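Local atomic coordinates of probable adenylyl-sulfate kinase (Synechocystis sp., PDB entry 5CB8), a protein that catalyses the ATP-dependent phosphorylation of adenosine 5'-phosphosulfate to 3'-phosphoadenylyl sulfate, a step in the assimilation of sulfate. Residues Trp29-Ser34 and Ala110-Val115; Lys48-Asp51 and Arg55-Val58; Lys70-Ser75 and Arg79-Arg84; Ile119-Glu124 and Leu192-Gly197. All coordinates share one frame; numbering follows the deposited sequence.

Contact 1 of 4, residues Trp29-Ser34 and Ala110-Val115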
loop_
_atom_site.group_PDB
_atom_site.type_symbol
_atom_site.label_atom_id
_atom_site.label_comp_id
_atom_site.label_asym_id
_atom_site.label_seq_id
_atom_site.Cartn_x
_atom_site.Cartn_y
_atom_site.Cartn_z
ATOM N N TRP B 29 -13.653 -2.935 8.077
ATOM C CA TRP B 29 -12.656 -3.916 8.509
ATOM C C TRP B 29 -13.297 -5.180 9.080
ATOM O O TRP B 29 -13.806 -5.173 10.206
ATOM C CB TRP B 29 -11.723 -3.298 9.566
ATOM C CG TRP B 29 -10.527 -4.150 9.889
ATOM C CD1 TRP B 29 -10.506 -5.284 10.655
ATOM C CD2 TRP B 29 -9.176 -3.942 9.448
ATOM N NE1 TRP B 29 -9.226 -5.792 10.717
ATOM C CE2 TRP B 29 -8.395 -4.985 9.983
ATOM C CE3 TRP B 29 -8.559 -2.968 8.648
ATOM C CZ2 TRP B 29 -7.023 -5.091 9.740
ATOM C CZ3 TRP B 29 -7.194 -3.070 8.414
ATOM C CH2 TRP B 29 -6.440 -4.123 8.961
ATOM N N LEU B 30 -13.263 -6.263 8.304
ATOM C CA LEU B 30 -13.863 -7.521 8.736
ATOM C C LEU B 30 -12.823 -8.397 9.443
ATOM O O LEU B 30 -11.804 -8.780 8.854
ATOM C CB LEU B 30 -14.481 -8.269 7.548
ATOM C CG LEU B 30 -15.901 -7.828 7.160
ATOM C CD1 LEU B 30 -15.933 -6.381 6.715
ATOM C CD2 LEU B 30 -16.488 -8.710 6.064
ATOM N N THR B 31 -13.087 -8.699 10.712
ATOM C CA THR B 31 -12.212 -9.536 11.512
ATOM C C THR B 31 -12.990 -10.774 11.968
ATOM O O THR B 31 -14.203 -10.713 12.140
ATOM C CB THR B 31 -11.681 -8.745 12.739
ATOM O OG1 THR B 31 -10.856 -9.586 13.548
ATOM C CG2 THR B 31 -12.830 -8.204 13.581
ATOM N N GLY B 32 -12.303 -11.898 12.154
ATOM C CA GLY B 32 -12.984 -13.105 12.598
ATOM C C GLY B 32 -12.177 -14.349 12.284
ATOM O O GLY B 32 -11.168 -14.266 11.580
ATOM N N LEU B 33 -12.628 -15.501 12.783
ATOM C CA LEU B 33 -11.890 -16.762 12.618
ATOM C C LEU B 33 -11.762 -17.168 11.159
ATOM O O LEU B 33 -12.540 -16.715 10.314
ATOM C CB LEU B 33 -12.608 -17.892 13.368
ATOM C CG LEU B 33 -12.741 -17.719 14.887
ATOM C CD1 LEU B 33 -13.502 -18.894 15.493
ATOM C CD2 LEU B 33 -11.352 -17.604 15.502
ATOM N N SER B 34 -10.790 -18.033 10.863
ATOM C CA SER B 34 -10.729 -18.673 9.546
ATOM C C SER B 34 -12.005 -19.468 9.331
ATOM O O SER B 34 -12.377 -20.292 10.177
ATOM C CB SER B 34 -9.527 -19.612 9.447
ATOM O OG SER B 34 -9.650 -20.491 8.327
ATOM N N ALA B 110 -5.514 -5.041 20.129
ATOM C CA ALA B 110 -4.718 -3.814 20.251
ATOM C C ALA B 110 -4.226 -3.323 18.888
ATOM O O ALA B 110 -4.094 -2.120 18.663
ATOM C CB ALA B 110 -3.538 -4.022 21.205
ATOM N N ILE B 111 -3.930 -4.256 17.991
ATOM C CA ILE B 111 -3.501 -3.901 16.638
ATOM C C ILE B 111 -4.679 -3.370 15.806
ATOM O O ILE B 111 -4.537 -2.380 15.085
ATOM C CB ILE B 111 -2.886 -5.099 15.909
ATOM C CG1 ILE B 111 -1.693 -5.652 16.702
ATOM C CG2 ILE B 111 -2.465 -4.696 14.491
ATOM C CD1 ILE B 111 -0.530 -4.682 16.797
ATOM N N ARG B 112 -5.840 -4.016 15.899
ATOM C CA ARG B 112 -7.034 -3.488 15.213
ATOM C C ARG B 112 -7.333 -2.069 15.685
ATOM O O ARG B 112 -7.709 -1.201 14.890
ATOM C CB ARG B 112 -8.256 -4.386 15.449
ATOM C CG ARG B 112 -8.110 -5.800 14.862
ATOM C CD ARG B 112 -9.451 -6.564 14.867
ATOM N NE ARG B 112 -10.088 -6.558 16.187
ATOM C CZ ARG B 112 -10.047 -7.564 17.056
ATOM N NH1 ARG B 112 -9.401 -8.682 16.761
ATOM N NH2 ARG B 112 -10.655 -7.451 18.231
ATOM N N GLN B 113 -7.152 -1.837 16.982
ATOM C CA GLN B 113 -7.416 -0.524 17.576
ATOM C C GLN B 113 -6.419 0.514 17.090
ATOM O O GLN B 113 -6.760 1.680 16.866
ATOM C CB GLN B 113 -7.378 -0.630 19.104
ATOM C CG GLN B 113 -8.647 -1.232 19.681
ATOM C CD GLN B 113 -9.889 -0.530 19.156
ATOM O OE1 GLN B 113 -10.064 0.674 19.355
ATOM N NE2 GLN B 113 -10.747 -1.278 18.464
ATOM N N GLU B 114 -5.178 0.084 16.931
ATOM C CA GLU B 114 -4.113 0.956 16.454
ATOM C C GLU B 114 -4.452 1.434 15.037
ATOM O O GLU B 114 -4.317 2.617 14.710
ATOM C CB GLU B 114 -2.812 0.152 16.480
ATOM C CG GLU B 114 -1.559 0.869 16.074
ATOM C CD GLU B 114 -0.372 -0.085 16.041
ATOM O OE1 GLU B 114 -0.046 -0.685 17.097
ATOM O OE2 GLU B 114 0.218 -0.245 14.954
ATOM N N VAL B 115 -4.909 0.511 14.198
ATOM C CA VAL B 115 -5.262 0.849 12.820
ATOM C C VAL B 115 -6.501 1.737 12.788
ATOM O O VAL B 115 -6.555 2.725 12.049
ATOM C CB VAL B 115 -5.486 -0.428 11.982
ATOM C CG1 VAL B 115 -5.988 -0.073 10.596
ATOM C CG2 VAL B 115 -4.190 -1.213 11.885
#

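Contact 2 of 4, residues Lys48-Asp51 and Arg55-Val58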
loop_
_atom_site.group_PDB
_atom_site.type_symbol
_atom_site.label_atom_id
_atom_site.label_comp_id
_atom_site.label_asym_id
_atom_site.label_seq_id
_atom_site.Cartn_x
_atom_site.Cartn_y
_atom_site.Cartn_z
ATOM N N LYS B 48 -22.486 -5.158 -4.107
ATOM C CA LYS B 48 -23.591 -4.250 -3.801
ATOM C C LYS B 48 -23.135 -2.801 -3.936
ATOM O O LYS B 48 -23.848 -1.960 -4.485
ATOM C CB LYS B 48 -24.129 -4.523 -2.388
ATOM C CG LYS B 48 -25.518 -3.949 -2.110
ATOM C CD LYS B 48 -26.039 -4.378 -0.737
ATOM C CE LYS B 48 -27.362 -3.684 -0.390
ATOM N NZ LYS B 48 -28.450 -4.009 -1.353
ATOM N N LEU B 49 -21.934 -2.518 -3.442
ATOM C CA LEU B 49 -21.362 -1.181 -3.529
ATOM C C LEU B 49 -21.037 -0.792 -4.972
ATOM O O LEU B 49 -21.368 0.316 -5.411
ATOM C CB LEU B 49 -20.112 -1.093 -2.656
ATOM C CG LEU B 49 -20.371 -1.024 -1.151
ATOM C CD1 LEU B 49 -19.086 -1.241 -0.363
ATOM C CD2 LEU B 49 -20.976 0.315 -0.795
ATOM N N ARG B 50 -20.399 -1.703 -5.706
ATOM C CA ARG B 50 -20.031 -1.434 -7.096
ATOM C C ARG B 50 -21.261 -1.217 -7.967
ATOM O O ARG B 50 -21.251 -0.369 -8.859
ATOM C CB ARG B 50 -19.165 -2.558 -7.677
ATOM C CG ARG B 50 -17.745 -2.616 -7.112
ATOM C CD ARG B 50 -16.747 -3.203 -8.123
ATOM N NE ARG B 50 -15.610 -3.847 -7.462
ATOM C CZ ARG B 50 -14.455 -3.248 -7.179
ATOM N NH1 ARG B 50 -14.258 -1.973 -7.497
ATOM N NH2 ARG B 50 -13.487 -3.926 -6.574
ATOM N N ASP B 51 -22.323 -1.972 -7.698
ATOM C CA ASP B 51 -23.557 -1.845 -8.474
ATOM C C ASP B 51 -24.300 -0.537 -8.192
ATOM O O ASP B 51 -25.251 -0.192 -8.895
ATOM C CB ASP B 51 -24.477 -3.050 -8.239
ATOM C CG ASP B 51 -23.947 -4.331 -8.875
ATOM O OD1 ASP B 51 -22.979 -4.263 -9.669
ATOM O OD2 ASP B 51 -24.512 -5.411 -8.588
ATOM N N ARG B 55 -16.822 3.711 -5.446
ATOM C CA ARG B 55 -15.417 3.557 -5.806
ATOM C C ARG B 55 -14.743 2.811 -4.661
ATOM O O ARG B 55 -14.632 3.352 -3.561
ATOM C CB ARG B 55 -14.819 4.965 -5.887
ATOM C CG ARG B 55 -13.626 5.175 -6.794
ATOM C CD ARG B 55 -12.709 6.287 -6.233
ATOM N NE ARG B 55 -13.425 7.451 -5.695
ATOM C CZ ARG B 55 -12.849 8.435 -5.002
ATOM N NH1 ARG B 55 -11.543 8.403 -4.757
ATOM N NH2 ARG B 55 -13.571 9.458 -4.554
ATOM N N LEU B 56 -14.291 1.580 -4.890
ATOM C CA LEU B 56 -13.740 0.802 -3.781
ATOM C C LEU B 56 -12.481 0.005 -4.114
ATOM O O LEU B 56 -12.131 -0.177 -5.284
ATOM C CB LEU B 56 -14.813 -0.112 -3.178
ATOM C CG LEU B 56 -15.326 -1.308 -3.973
ATOM C CD1 LEU B 56 -14.472 -2.541 -3.732
ATOM C CD2 LEU B 56 -16.761 -1.600 -3.604
ATOM N N GLU B 57 -11.807 -0.450 -3.060
ATOM C CA GLU B 57 -10.687 -1.382 -3.173
ATOM C C GLU B 57 -10.875 -2.465 -2.129
ATOM O O GLU B 57 -11.331 -2.187 -1.020
ATOM C CB GLU B 57 -9.344 -0.674 -2.942
ATOM C CG GLU B 57 -8.955 0.338 -4.037
ATOM C CD GLU B 57 -8.755 -0.312 -5.399
ATOM O OE1 GLU B 57 -8.522 -1.543 -5.461
ATOM O OE2 GLU B 57 -8.828 0.413 -6.418
ATOM N N VAL B 58 -10.539 -3.701 -2.476
ATOM C CA VAL B 58 -10.625 -4.799 -1.513
ATOM C C VAL B 58 -9.224 -5.237 -1.139
ATOM O O VAL B 58 -8.387 -5.439 -2.020
ATOM C CB VAL B 58 -11.373 -5.998 -2.105
ATOM C CG1 VAL B 58 -11.385 -7.168 -1.119
ATOM C CG2 VAL B 58 -12.787 -5.596 -2.462
#

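Contact 3 of 4, residues Lys70-Ser75 and Arg79-Arg84. With ADX (adenosine-5'-phosphosulfate), chain G; SO4 (sulfate ion), chain I.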
loop_
_atom_site.group_PDB
_atom_site.type_symbol
_atom_site.label_atom_id
_atom_site.label_comp_id
_atom_site.label_asym_id
_atom_site.label_seq_id
_atom_site.Cartn_x
_atom_site.Cartn_y
_atom_site.Cartn_z
ATOM N N LYS B 70 3.545 -10.715 0.919
ATOM C CA LYS B 70 4.227 -11.961 0.597
ATOM C C LYS B 70 5.491 -12.046 1.445
ATOM O O LYS B 70 6.153 -11.031 1.684
ATOM C CB LYS B 70 4.583 -11.983 -0.888
ATOM C CG LYS B 70 5.174 -13.295 -1.383
ATOM C CD LYS B 70 5.546 -13.175 -2.864
ATOM C CE LYS B 70 6.210 -14.441 -3.399
ATOM N NZ LYS B 70 6.714 -14.249 -4.794
ATOM N N GLY B 71 5.814 -13.239 1.928
ATOM C CA GLY B 71 7.012 -13.406 2.735
ATOM C C GLY B 71 6.744 -13.479 4.230
ATOM O O GLY B 71 7.594 -13.931 4.988
ATOM N N LEU B 72 5.572 -13.025 4.660
ATOM C CA LEU B 72 5.227 -13.066 6.077
ATOM C C LEU B 72 4.561 -14.389 6.429
ATOM O O LEU B 72 3.828 -14.965 5.614
ATOM C CB LEU B 72 4.292 -11.911 6.438
ATOM C CG LEU B 72 4.836 -10.499 6.232
ATOM C CD1 LEU B 72 3.813 -9.455 6.672
ATOM C CD2 LEU B 72 6.152 -10.314 6.978
ATOM N N GLY B 73 4.821 -14.871 7.640
ATOM C CA GLY B 73 4.166 -16.071 8.132
ATOM C C GLY B 73 3.114 -15.700 9.159
ATOM O O GLY B 73 2.439 -14.667 9.029
ATOM N N PHE B 74 2.991 -16.518 10.199
ATOM C CA PHE B 74 1.900 -16.352 11.158
ATOM C C PHE B 74 2.364 -16.259 12.605
ATOM O O PHE B 74 1.569 -16.416 13.533
ATOM C CB PHE B 74 0.869 -17.466 10.964
ATOM C CG PHE B 74 0.214 -17.411 9.621
ATOM C CD1 PHE B 74 -0.911 -16.628 9.426
ATOM C CD2 PHE B 74 0.777 -18.063 8.533
ATOM C CE1 PHE B 74 -1.499 -16.537 8.189
ATOM C CE2 PHE B 74 0.198 -17.976 7.288
ATOM C CZ PHE B 74 -0.940 -17.219 7.112
ATOM N N SER B 75 3.648 -15.980 12.802
ATOM C CA SER B 75 4.117 -15.603 14.135
ATOM C C SER B 75 3.419 -14.307 14.538
ATOM O O SER B 75 2.878 -13.591 13.690
ATOM C CB SER B 75 5.615 -15.347 14.114
ATOM O OG SER B 75 5.881 -14.175 13.359
ATOM N N ARG B 79 2.114 -11.420 11.954
ATOM C CA ARG B 79 0.713 -11.001 11.878
ATOM C C ARG B 79 0.584 -9.509 12.175
ATOM O O ARG B 79 -0.249 -8.814 11.569
ATOM C CB ARG B 79 -0.170 -11.803 12.844
ATOM C CG ARG B 79 -0.294 -13.294 12.516
ATOM C CD ARG B 79 -1.233 -13.938 13.521
ATOM N NE ARG B 79 -1.187 -15.400 13.560
ATOM C CZ ARG B 79 -2.129 -16.205 13.074
ATOM N NH1 ARG B 79 -3.187 -15.705 12.442
ATOM N NH2 ARG B 79 -2.001 -17.521 13.206
ATOM N N ASP B 80 1.410 -9.007 13.093
ATOM C CA ASP B 80 1.405 -7.571 13.382
ATOM C C ASP B 80 1.878 -6.788 12.163
ATOM O O ASP B 80 1.274 -5.782 11.778
ATOM C CB ASP B 80 2.276 -7.233 14.604
ATOM C CG ASP B 80 1.634 -7.649 15.920
ATOM O OD1 ASP B 80 0.488 -8.145 15.902
ATOM O OD2 ASP B 80 2.268 -7.461 16.984
ATOM N N THR B 81 2.968 -7.246 11.559
ATOM C CA THR B 81 3.484 -6.577 10.369
ATOM C C THR B 81 2.430 -6.599 9.272
ATOM O O THR B 81 2.187 -5.585 8.604
ATOM C CB THR B 81 4.765 -7.241 9.865
ATOM O OG1 THR B 81 5.767 -7.137 10.880
ATOM C CG2 THR B 81 5.258 -6.552 8.591
ATOM N N ASN B 82 1.799 -7.756 9.099
ATOM C CA ASN B 82 0.795 -7.926 8.052
ATOM C C ASN B 82 -0.351 -6.933 8.210
ATOM O O ASN B 82 -0.681 -6.178 7.286
ATOM C CB ASN B 82 0.282 -9.373 8.068
ATOM C CG ASN B 82 -0.755 -9.648 6.982
ATOM O OD1 ASN B 82 -0.501 -9.440 5.788
ATOM N ND2 ASN B 82 -1.920 -10.146 7.387
ATOM N N ILE B 83 -0.944 -6.914 9.395
ATOM C CA ILE B 83 -2.083 -6.045 9.648
ATOM C C ILE B 83 -1.694 -4.568 9.573
ATOM O O ILE B 83 -2.431 -3.754 9.008
ATOM C CB ILE B 83 -2.739 -6.373 10.994
ATOM C CG1 ILE B 83 -3.289 -7.804 10.956
ATOM C CG2 ILE B 83 -3.843 -5.375 11.312
ATOM C CD1 ILE B 83 -4.189 -8.098 9.749
ATOM N N ARG B 84 -0.541 -4.217 10.131
ATOM C CA ARG B 84 -0.085 -2.828 10.051
ATOM C C ARG B 84 0.150 -2.371 8.607
ATOM O O ARG B 84 -0.103 -1.202 8.268
ATOM C CB ARG B 84 1.168 -2.619 10.916
ATOM C CG ARG B 84 0.850 -2.529 12.409
ATOM C CD ARG B 84 2.095 -2.672 13.248
ATOM N NE ARG B 84 1.843 -2.310 14.641
ATOM C CZ ARG B 84 2.573 -2.733 15.665
ATOM N NH1 ARG B 84 3.597 -3.553 15.453
ATOM N NH2 ARG B 84 2.279 -2.331 16.897
HETATM S SB ADX G . -3.721 -12.462 9.993
HETATM O O1B ADX G . -2.375 -11.956 9.697
HETATM O O2B ADX G . -4.730 -11.391 9.912
HETATM O O3B ADX G . -3.712 -13.081 11.326
HETATM P PA ADX G . -4.607 -13.309 7.516
HETATM O O1A ADX G . -3.717 -12.309 6.786
HETATM O O2A ADX G . -6.085 -12.937 7.442
HETATM O O3A ADX G . -4.085 -13.546 9.002
HETATM O "O5'" ADX G . -4.400 -14.730 6.806
HETATM C "C5'" ADX G . -5.170 -15.821 7.215
HETATM C "C4'" ADX G . -5.282 -16.858 6.239
HETATM O "O4'" ADX G . -3.993 -17.567 6.169
HETATM C "C3'" ADX G . -6.291 -17.848 6.627
HETATM O "O3'" ADX G . -7.427 -17.629 5.913
HETATM C "C2'" ADX G . -5.717 -19.161 6.253
HETATM O "O2'" ADX G . -6.168 -19.525 5.031
HETATM C "C1'" ADX G . -4.240 -18.958 6.161
HETATM N N9 ADX G . -3.456 -19.567 7.197
HETATM C C8 ADX G . -2.348 -20.327 7.023
HETATM N N7 ADX G . -1.801 -20.567 8.219
HETATM C C5 ADX G . -2.549 -19.952 9.169
HETATM C C6 ADX G . -2.439 -19.856 10.555
HETATM N N6 ADX G . -1.324 -20.464 11.259
HETATM N N1 ADX G . -3.373 -19.155 11.232
HETATM C C2 ADX G . -4.387 -18.544 10.580
HETATM N N3 ADX G . -4.513 -18.610 9.246
HETATM C C4 ADX G . -3.609 -19.305 8.514
HETATM S S SO4 I . 5.856 -3.752 12.063
HETATM O O1 SO4 I . 5.010 -2.989 11.140
HETATM O O2 SO4 I . 6.711 -4.649 11.275
HETATM O O3 SO4 I . 6.696 -2.825 12.827
HETATM O O4 SO4 I . 5.025 -4.535 13.003
#

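Contact 4 of 4, residues Ile119-Glu124 and Leu192-Gly197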
loop_
_atom_site.group_PDB
_atom_site.type_symbol
_atom_site.label_atom_id
_atom_site.label_comp_id
_atom_site.label_asym_id
_atom_site.label_seq_id
_atom_site.Cartn_x
_atom_site.Cartn_y
_atom_site.Cartn_z
ATOM N N ILE B 119 -6.640 5.495 11.067
ATOM C CA ILE B 119 -7.513 5.750 9.925
ATOM C C ILE B 119 -8.700 6.665 10.268
ATOM O O ILE B 119 -9.091 7.522 9.463
ATOM C CB ILE B 119 -7.989 4.405 9.325
ATOM C CG1 ILE B 119 -6.783 3.643 8.761
ATOM C CG2 ILE B 119 -9.031 4.628 8.242
ATOM C CD1 ILE B 119 -7.109 2.272 8.169
ATOM N N GLY B 120 -9.268 6.496 11.463
ATOM C CA GLY B 120 -10.354 7.357 11.914
ATOM C C GLY B 120 -11.685 6.954 11.304
ATOM O O GLY B 120 -12.588 6.476 12.006
ATOM N N ASP B 121 -11.823 7.147 9.997
ATOM C CA ASP B 121 -13.018 6.671 9.308
ATOM C C ASP B 121 -12.900 5.175 9.077
ATOM O O ASP B 121 -12.441 4.716 8.022
ATOM C CB ASP B 121 -13.206 7.421 7.999
ATOM C CG ASP B 121 -13.386 8.888 8.220
ATOM O OD1 ASP B 121 -14.462 9.271 8.724
ATOM O OD2 ASP B 121 -12.445 9.649 7.928
ATOM N N PHE B 122 -13.342 4.425 10.076
ATOM C CA PHE B 122 -13.031 3.013 10.185
ATOM C C PHE B 122 -14.216 2.344 10.851
ATOM O O PHE B 122 -14.710 2.823 11.881
ATOM C CB PHE B 122 -11.787 2.879 11.068
ATOM C CG PHE B 122 -11.312 1.467 11.278
ATOM C CD1 PHE B 122 -11.918 0.650 12.225
ATOM C CD2 PHE B 122 -10.217 0.984 10.578
ATOM C CE1 PHE B 122 -11.465 -0.640 12.439
ATOM C CE2 PHE B 122 -9.755 -0.305 10.787
ATOM C CZ PHE B 122 -10.380 -1.115 11.726
ATOM N N LEU B 123 -14.687 1.253 10.258
ATOM C CA LEU B 123 -15.795 0.486 10.814
ATOM C C LEU B 123 -15.316 -0.928 11.086
ATOM O O LEU B 123 -14.937 -1.646 10.153
ATOM C CB LEU B 123 -16.956 0.421 9.818
ATOM C CG LEU B 123 -17.807 1.664 9.610
ATOM C CD1 LEU B 123 -19.061 1.319 8.804
ATOM C CD2 LEU B 123 -18.165 2.235 10.971
ATOM N N GLU B 124 -15.337 -1.336 12.352
ATOM C CA GLU B 124 -14.922 -2.689 12.720
ATOM C C GLU B 124 -16.123 -3.628 12.618
ATOM O O GLU B 124 -17.126 -3.448 13.311
ATOM C CB GLU B 124 -14.362 -2.716 14.149
ATOM C CG GLU B 124 -13.832 -4.086 14.597
ATOM C CD GLU B 124 -13.336 -4.073 16.038
ATOM O OE1 GLU B 124 -14.000 -3.462 16.903
ATOM O OE2 GLU B 124 -12.281 -4.680 16.315
ATOM N N LEU B 192 -24.110 6.430 9.248
ATOM C CA LEU B 192 -22.941 7.268 9.479
ATOM C C LEU B 192 -22.620 8.129 8.261
ATOM O O LEU B 192 -21.583 8.797 8.225
ATOM C CB LEU B 192 -21.734 6.406 9.832
ATOM C CG LEU B 192 -21.881 5.544 11.079
ATOM C CD1 LEU B 192 -20.650 4.683 11.250
ATOM C CD2 LEU B 192 -22.087 6.418 12.293
ATOM N N LYS B 193 -23.502 8.090 7.264
ATOM C CA LYS B 193 -23.404 8.958 6.088
ATOM C C LYS B 193 -22.130 8.802 5.252
ATOM O O LYS B 193 -21.638 9.769 4.668
ATOM C CB LYS B 193 -23.627 10.416 6.496
ATOM C CG LYS B 193 -25.052 10.667 6.972
ATOM C CD LYS B 193 -25.164 11.916 7.827
ATOM C CE LYS B 193 -26.624 12.195 8.154
ATOM N NZ LYS B 193 -27.328 10.947 8.571
ATOM N N TYR B 194 -21.611 7.581 5.184
ATOM C CA TYR B 194 -20.513 7.283 4.271
ATOM C C TYR B 194 -21.032 7.025 2.859
ATOM O O TYR B 194 -20.326 7.259 1.877
ATOM C CB TYR B 194 -19.700 6.088 4.766
ATOM C CG TYR B 194 -18.805 6.426 5.934
ATOM C CD1 TYR B 194 -17.690 7.239 5.760
ATOM C CD2 TYR B 194 -19.074 5.940 7.209
ATOM C CE1 TYR B 194 -16.873 7.564 6.822
ATOM C CE2 TYR B 194 -18.263 6.255 8.277
ATOM C CZ TYR B 194 -17.167 7.068 8.077
ATOM O OH TYR B 194 -16.352 7.380 9.140
ATOM N N ILE B 195 -22.262 6.525 2.765
ATOM C CA ILE B 195 -22.918 6.337 1.473
ATOM C C ILE B 195 -24.344 6.870 1.547
ATOM O O ILE B 195 -24.837 7.175 2.633
ATOM C CB ILE B 195 -22.949 4.855 1.039
ATOM C CG1 ILE B 195 -23.909 4.046 1.921
ATOM C CG2 ILE B 195 -21.545 4.252 1.059
ATOM C CD1 ILE B 195 -23.951 2.576 1.565
ATOM N N GLU B 196 -25.001 6.980 0.394
ATOM C CA GLU B 196 -26.341 7.562 0.331
ATOM C C GLU B 196 -27.437 6.597 0.775
ATOM O O GLU B 196 -27.420 5.410 0.427
ATOM C CB GLU B 196 -26.638 8.071 -1.081
ATOM C CG GLU B 196 -25.651 9.112 -1.570
ATOM C CD GLU B 196 -26.274 10.058 -2.571
ATOM O OE1 GLU B 196 -27.504 9.965 -2.777
ATOM O OE2 GLU B 196 -25.539 10.893 -3.145
ATOM N N GLY B 197 -28.389 7.117 1.545
ATOM C CA GLY B 197 -29.538 6.340 1.971
ATOM C C GLY B 197 -30.534 6.174 0.840
ATOM O O GLY B 197 -30.263 6.553 -0.299
ATOM O OXT GLY B 197 -31.634 5.656 1.028
#

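Contact 1 of 4, residues Trp29-Ser34 and Ala110-Val115
A buried helix-on-sheet contact sets Trp29 and Thr31 of strand 26-31 against Arg112 and Val115 of helix 109-119, just ahead of Gly32, the first residue of the probable P-loop. The axes of the short segments 29-31 and 110-115 run antiparallel at 178°, 11.5 Å apart, a gap spanned by side chains without hydrogen bonds. CG of Trp29 is turned away from the backbone N, beside the carbonyl carbon (chi1 -170°), which carries CZ3 to within 3.9 Å of Val115 CG1. Arg112 passes across Thr31, its CD lying 3.6 Å from Thr31 OG1, and a bend at chi3 (-52°) turns the guanidinium so that Thr31 CG2 covers one face. The buried polar ends find partners beyond the pair: Thr31 OG1 bonds to Ile105 O and also to Ser106 OG, Trp29 NE1 to Ser106 OG, and Arg112 forms a salt bridge with Glu124 and bonds to Ser106 O. Ser106 is the phosphoserine intermediate by similarity, and the contact may thus help to position its loop. Strand 122-127 runs alongside Trp29 in the parallel sheet, its Phe122 touching Val115, and Ile83 of helix 76-94 packs on both Trp29 and Ile111.

Contact 2 of 4, residues Lys48-Asp51 and Arg55-Val58
Leu56, the first residue of strand 56-60, meets Leu49 and Arg50 at the end of helix 38-50, where the beta-alpha-beta crossover that leaves strand 26-31 through this helix returns to an outer strand of the parallel sheet. The apolar part is the packing of the two leucines. Leu56 CD2 presses on Leu49 CB at 3.5 Å and lies 4.0 Å from Leu49 CD1, so one methyl group fills the angle between the base and a branch of the other leucine. In Leu56, CG sits between the backbone N and the carbonyl carbon (chi1 70°), and this rotation sends both branches to the helix: CD2 to Leu49 and CD1 to Arg50.

The second kind of contact joins a methyl group to a flat cation. Arg50 reaches over Leu56 with its chain extended from CG to NE, and Leu56 CD1 lies 3.3 Å above the guanidinium plane, offset toward the rim. Nearer the backbone of Arg50, its CG rests 3.8 Å from Leu56 CD2. Val58 CG2 is a looser neighbour, 4.5 Å from Arg50 NH2.

Charge pairing takes place outside the two segments. Arg50 NH2 forms a salt bridge with Glu46, one helical turn earlier, whereas Glu57, whose CB points away from the helix, forms a salt bridge with Arg95 and a hydrogen bond with Asn96, both of the second subunit.

With no hydrogen bond linking helix to strand, the chemistry implies a join made by van der Waals contact, in which the aliphatic stem and one guanidinium face of Arg50 cover Leu56 while the cation keeps its ionic partner.

Contact 3 of 4, residues Lys70-Ser75 and Arg79-Arg84
Phe74 and Arg79 both carry CG beside the backbone N (chi1 -64° and -66°), which brings phenyl ring and guanidinium together in the adenosine 5'-phosphosulfate pocket, where a loop enters helix 76-94 through its N-cap residue, Ser75. Arg79 NE donates to Phe74 O at 2.9 Å, the acceptor lying 29° out of the guanidinium plane, and has a salt bridge to Asp159. These two interactions fix the rotation of the guanidinium, one face of which lies against Phe74, and leave NH1 to grip sulfate oxygen O3B of the ligand, also at 2.9 Å and at the guanidinium edge. The backbone N of Arg79 bonds to Ser75 O at 2.9 Å, closing the first helical turn. The Phe74 ring stacks on the adenine, whose C5 lies over the ring centre, 3.5 Å above its plane. Leu72 is the apolar wedge: its CD1 touches Thr81 CG2 at 3.8 Å and the backbone N of Asn82. Asn82, anchored through OD1 by Thr69, turns its amide nitrogen to the phosphosulfate. Arg84 NH1 donates to a sulfate ion, probably from the crystallisation liquor, which also lies beside the Thr81 hydroxyl. Asn82 ND2 lies 3.0 Å from ligand O1B and 2.9 Å from O1A, the latter bond being weak.

Contact 4 of 4, residues Ile119-Glu124 and Leu192-Gly197
Neither segment pairs with the other through its backbone: Asp121 and Tyr194 have their CA atoms 9.1 Å apart, Leu123 and Leu192 9.9 Å, and side chains alone join the turn leading into strand 122-127, with the strand's start, to the C-terminal tail. Asp121 is the centre of an inverse gamma turn, while Lys193, with positive phi, is the C-prime residue of the Schellman motif that ends helix 178-191. After this ending, the CB atoms of Leu192 and Tyr194 point toward segment 119-124. With Tyr194 CG opposite the carbonyl carbon (chi1 -75°), the ring extends toward Asp121, and its hydroxyl donates to Asp121 OD1 at 2.7 Å, OD1 receiving it on its anti lone pair. The carboxylate comes to the ring at its edge, with the two planes 83° apart. Beside this polar bridge, Leu123 and Leu192 reach tip to tip; Leu123 CD2 and Leu192 CD1 are 3.5 Å apart, a tight fit. Between the two segments, then, one hydrogen bond and one apolar touch make the join. Around it, Leu123 also packs on Lys188 and Leu189 of helix 178-191, Tyr194 rests on Val26 of the adjacent strand 26-31, and Asp121 touches Thr94 of helix 76-94.

Three of the four contacts reach one parallel sheet of the order 2-3-1-4-5: contact 2 at its outer strand 56-60, contact 1 at the central strand 26-31 and contact 4 at the neighbouring strand 122-127. Along the chain, contacts 2 and 3 both fall between the two segments of contact 1, and contact 4 follows. Contacts 1 and 3, with centres 13 Å apart, meet directly where Glu114 forms a salt bridge with Arg84. Contacts 1 and 4, their centres 16 Å apart, touch through a probable hydrogen bond from Trp29 N to Leu123 O. Pocket residue Ile83 of contact 3, packed against Trp29, ties the substrate site to the sheet, whereas contact 2, with its centre 26 Å from that of contact 3, lies toward the subunit interface.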